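Local coordinates for protein ORF10 (Moritella marina, PDB 6RIW) that probably catalyses chain-elongating condensation as the ketosynthase and chain length factor part of a polyunsaturated fatty acid synthase, at residues Glu329-Gly334 against Ser361-Leu366. Numbering follows the deposited sequence.
Sequences ECHATG and SVKSNL
K363 reaches across to the loop after strand 327-329 and donates a hydrogen bond from NZ to the backbone carbonyl of H331, NZ to O 2.8 Å, approaching 23° out of the carbonyl plane. Extended through chi2 and chi3, its chain bends at chi4 (64°), which brings NZ to that oxygen, while CD lies 3.8 Å from CG2 of T333, the two side chains running side by side. A water links the same amine to the imidazole of H331: it accepts from K363 NZ at 3.0 Å and sits at the ring edge, in plane, 2.6 Å from H331 ND1.

One residue further along the loop, A332 O accepts from the hydroxyl of S361 at 2.9 Å from OG, in the carbonyl plane and on a lone pair; OG also takes a weak capping bond from K363 N in the turn that leads into the helix. E329, at the end of strand 327-329, holds the same turn: OE2 accepts from V362 N at 2.8 Å through its syn lone pair, nearly straight at 173°. Its other oxygen, OE1, is held by a salt bridge to K380 and by Y327 OH, and E342 accepts from the H331 and A332 amides.

A methionine in place of K363 would probably leave H331 O without its lysine donor and the water without the ammonium that ties it to the imidazole. The two segments match the HATGT-type and KSNxGH-type motifs of β-ketoacyl synthases, consistent with a place at the active site; here one backbone carbonyl and a shared water, with no direct bond between K363 NZ and H331 ND1 (3.8 Å), set the lysine against the histidine.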
ATOM      1  N   GLU A 329     -11.864  -5.638  21.965  1.00 23.89           N
ATOM      2  CA  GLU A 329     -10.980  -6.528  21.229  1.00 23.15           C
ATOM      3  C   GLU A 329      -9.688  -5.758  21.008  1.00 24.44           C
ATOM      4  O   GLU A 329      -9.671  -4.738  20.301  1.00 22.04           O
ATOM      5  CB  GLU A 329     -11.637  -6.983  19.926  1.00 22.37           C
ATOM      6  CG  GLU A 329     -10.695  -7.730  18.962  1.00 24.17           C
ATOM      7  CD  GLU A 329     -10.237  -9.105  19.465  1.00 28.59           C
ATOM      8  OE1 GLU A 329     -10.881  -9.703  20.372  1.00 22.92           O
ATOM      9  OE2 GLU A 329      -9.219  -9.589  18.925  1.00 28.72           O
ATOM     10  N   CYS A 330      -8.625  -6.194  21.675  1.00 20.87           N
ATOM     11  CA  CYS A 330      -7.398  -5.416  21.749  1.00 26.39           C
ATOM     12  C   CYS A 330      -6.474  -5.706  20.584  1.00 23.18           C
ATOM     13  O   CYS A 330      -6.597  -6.720  19.888  1.00 23.62           O
ATOM     14  CB  CYS A 330      -6.650  -5.701  23.049  1.00 25.94           C
ATOM     15  SG  CYS A 330      -7.608  -5.202  24.487  1.00 27.42           S
ATOM     16  N   HIS A 331      -5.511  -4.802  20.406  1.00 21.21           N
ATOM     17  CA  HIS A 331      -4.482  -5.003  19.394  1.00 24.14           C
ATOM     18  C   HIS A 331      -3.514  -6.117  19.796  1.00 27.84           C
ATOM     19  O   HIS A 331      -3.021  -6.849  18.924  1.00 24.98           O
ATOM     20  CB  HIS A 331      -3.750  -3.684  19.168  1.00 22.86           C
ATOM     21  CG  HIS A 331      -2.516  -3.817  18.334  1.00 26.80           C
ATOM     22  ND1 HIS A 331      -2.565  -4.079  16.983  1.00 27.49           N
ATOM     23  CD2 HIS A 331      -1.205  -3.731  18.659  1.00 26.40           C
ATOM     24  CE1 HIS A 331      -1.332  -4.150  16.508  1.00 26.11           C
ATOM     25  NE2 HIS A 331      -0.489  -3.943  17.505  1.00 30.20           N
ATOM     26  N   ALA A 332      -3.271  -6.274  21.110  1.00 24.43           N
ATOM     27  CA  ALA A 332      -2.362  -7.241  21.738  1.00 26.45           C
ATOM     28  C   ALA A 332      -1.804  -8.335  20.834  1.00 24.72           C
ATOM     29  O   ALA A 332      -2.472  -9.342  20.583  1.00 23.39           O
ATOM     30  CB  ALA A 332      -3.066  -7.923  22.913  1.00 25.24           C
ATOM     31  N   THR A 333      -0.561  -8.176  20.387  1.00 25.32           N
ATOM     32  CA  THR A 333       0.053  -9.122  19.468  1.00 22.95           C
ATOM     33  C   THR A 333       0.861 -10.199  20.165  1.00 25.76           C
ATOM     34  O   THR A 333       1.271 -11.154  19.503  1.00 27.28           O
ATOM     35  CB  THR A 333       1.006  -8.410  18.521  1.00 24.07           C
ATOM     36  OG1 THR A 333       2.085  -7.874  19.299  1.00 24.61           O
ATOM     37  CG2 THR A 333       0.300  -7.300  17.759  1.00 27.99           C
ATOM     38  N   GLY A 334       1.144 -10.049  21.458  1.00 26.15           N
ATOM     39  CA  GLY A 334       2.083 -10.913  22.147  1.00 24.21           C
ATOM     40  C   GLY A 334       3.453 -10.304  22.349  1.00 27.30           C
ATOM     41  O   GLY A 334       4.252 -10.855  23.122  1.00 25.95           O
ATOM     42  N   SER A 361      -8.082 -10.984  22.656  1.00 23.83           N
ATOM     43  CA  SER A 361      -7.298 -10.882  21.420  1.00 24.91           C
ATOM     44  C   SER A 361      -7.386 -12.155  20.591  1.00 24.20           C
ATOM     45  O   SER A 361      -6.889 -13.208  21.003  1.00 23.54           O
ATOM     46  CB  SER A 361      -5.834 -10.585  21.715  1.00 22.77           C
ATOM     47  OG  SER A 361      -5.149 -10.382  20.486  1.00 25.58           O
ATOM     48  N   VAL A 362      -7.975 -12.038  19.398  1.00 21.63           N
ATOM     49  CA  VAL A 362      -8.015 -13.131  18.435  1.00 21.62           C
ATOM     50  C   VAL A 362      -6.659 -13.384  17.784  1.00 21.01           C
ATOM     51  O   VAL A 362      -6.494 -14.373  17.057  1.00 20.41           O
ATOM     52  CB  VAL A 362      -9.091 -12.811  17.372  1.00 21.46           C
ATOM     53  CG1 VAL A 362      -8.583 -11.734  16.407  1.00 22.79           C
ATOM     54  CG2 VAL A 362      -9.521 -14.064  16.607  1.00 21.99           C
ATOM     55  N   LYS A 363      -5.667 -12.520  18.017  1.00 18.82           N
ATOM     56  CA  LYS A 363      -4.325 -12.860  17.563  1.00 19.63           C
ATOM     57  C   LYS A 363      -3.804 -14.118  18.249  1.00 23.85           C
ATOM     58  O   LYS A 363      -2.926 -14.806  17.700  1.00 22.45           O
ATOM     59  CB  LYS A 363      -3.384 -11.669  17.790  1.00 22.29           C
ATOM     60  CG  LYS A 363      -3.803 -10.432  16.964  1.00 21.27           C
ATOM     61  CD  LYS A 363      -2.717  -9.389  16.935  1.00 22.82           C
ATOM     62  CE  LYS A 363      -3.056  -8.218  15.996  1.00 25.33           C
ATOM     63  NZ  LYS A 363      -4.249  -7.472  16.442  1.00 22.94           N
ATOM     64  N   SER A 364      -4.346 -14.448  19.423  1.00 20.88           N
ATOM     65  CA  SER A 364      -3.941 -15.678  20.102  1.00 22.65           C
ATOM     66  C   SER A 364      -4.273 -16.903  19.258  1.00 22.55           C
ATOM     67  O   SER A 364      -3.470 -17.846  19.186  1.00 24.14           O
ATOM     68  CB  SER A 364      -4.608 -15.770  21.486  1.00 22.26           C
ATOM     69  OG  SER A 364      -6.030 -15.873  21.411  1.00 23.27           O
ATOM     70  N   ASN A 365      -5.444 -16.903  18.592  1.00 22.00           N
ATOM     71  CA  ASN A 365      -5.854 -18.056  17.790  1.00 19.62           C
ATOM     72  C   ASN A 365      -5.172 -18.086  16.434  1.00 23.82           C
ATOM     73  O   ASN A 365      -4.879 -19.172  15.919  1.00 21.33           O
ATOM     74  CB  ASN A 365      -7.365 -18.069  17.532  1.00 20.24           C
ATOM     75  CG  ASN A 365      -8.191 -17.898  18.778  1.00 23.41           C
ATOM     76  OD1 ASN A 365      -8.304 -16.795  19.310  1.00 24.78           O
ATOM     77  ND2 ASN A 365      -8.840 -18.976  19.211  1.00 22.70           N
ATOM     78  N   LEU A 366      -4.971 -16.907  15.814  1.00 18.61           N
ATOM     79  CA  LEU A 366      -4.669 -16.831  14.389  1.00 20.61           C
ATOM     80  C   LEU A 366      -3.271 -16.350  14.057  1.00 21.74           C
ATOM     81  O   LEU A 366      -2.838 -16.523  12.910  1.00 22.39           O
ATOM     82  CB  LEU A 366      -5.642 -15.876  13.678  1.00 21.50           C
ATOM     83  CG  LEU A 366      -7.125 -16.132  13.807  1.00 20.13           C
ATOM     84  CD1 LEU A 366      -7.894 -15.089  13.017  1.00 18.31           C
ATOM     85  CD2 LEU A 366      -7.408 -17.516  13.306  1.00 21.34           C
TER
HETATM   86  O   HOH W   1      -3.780  -5.038  14.840  1.00 27.39           O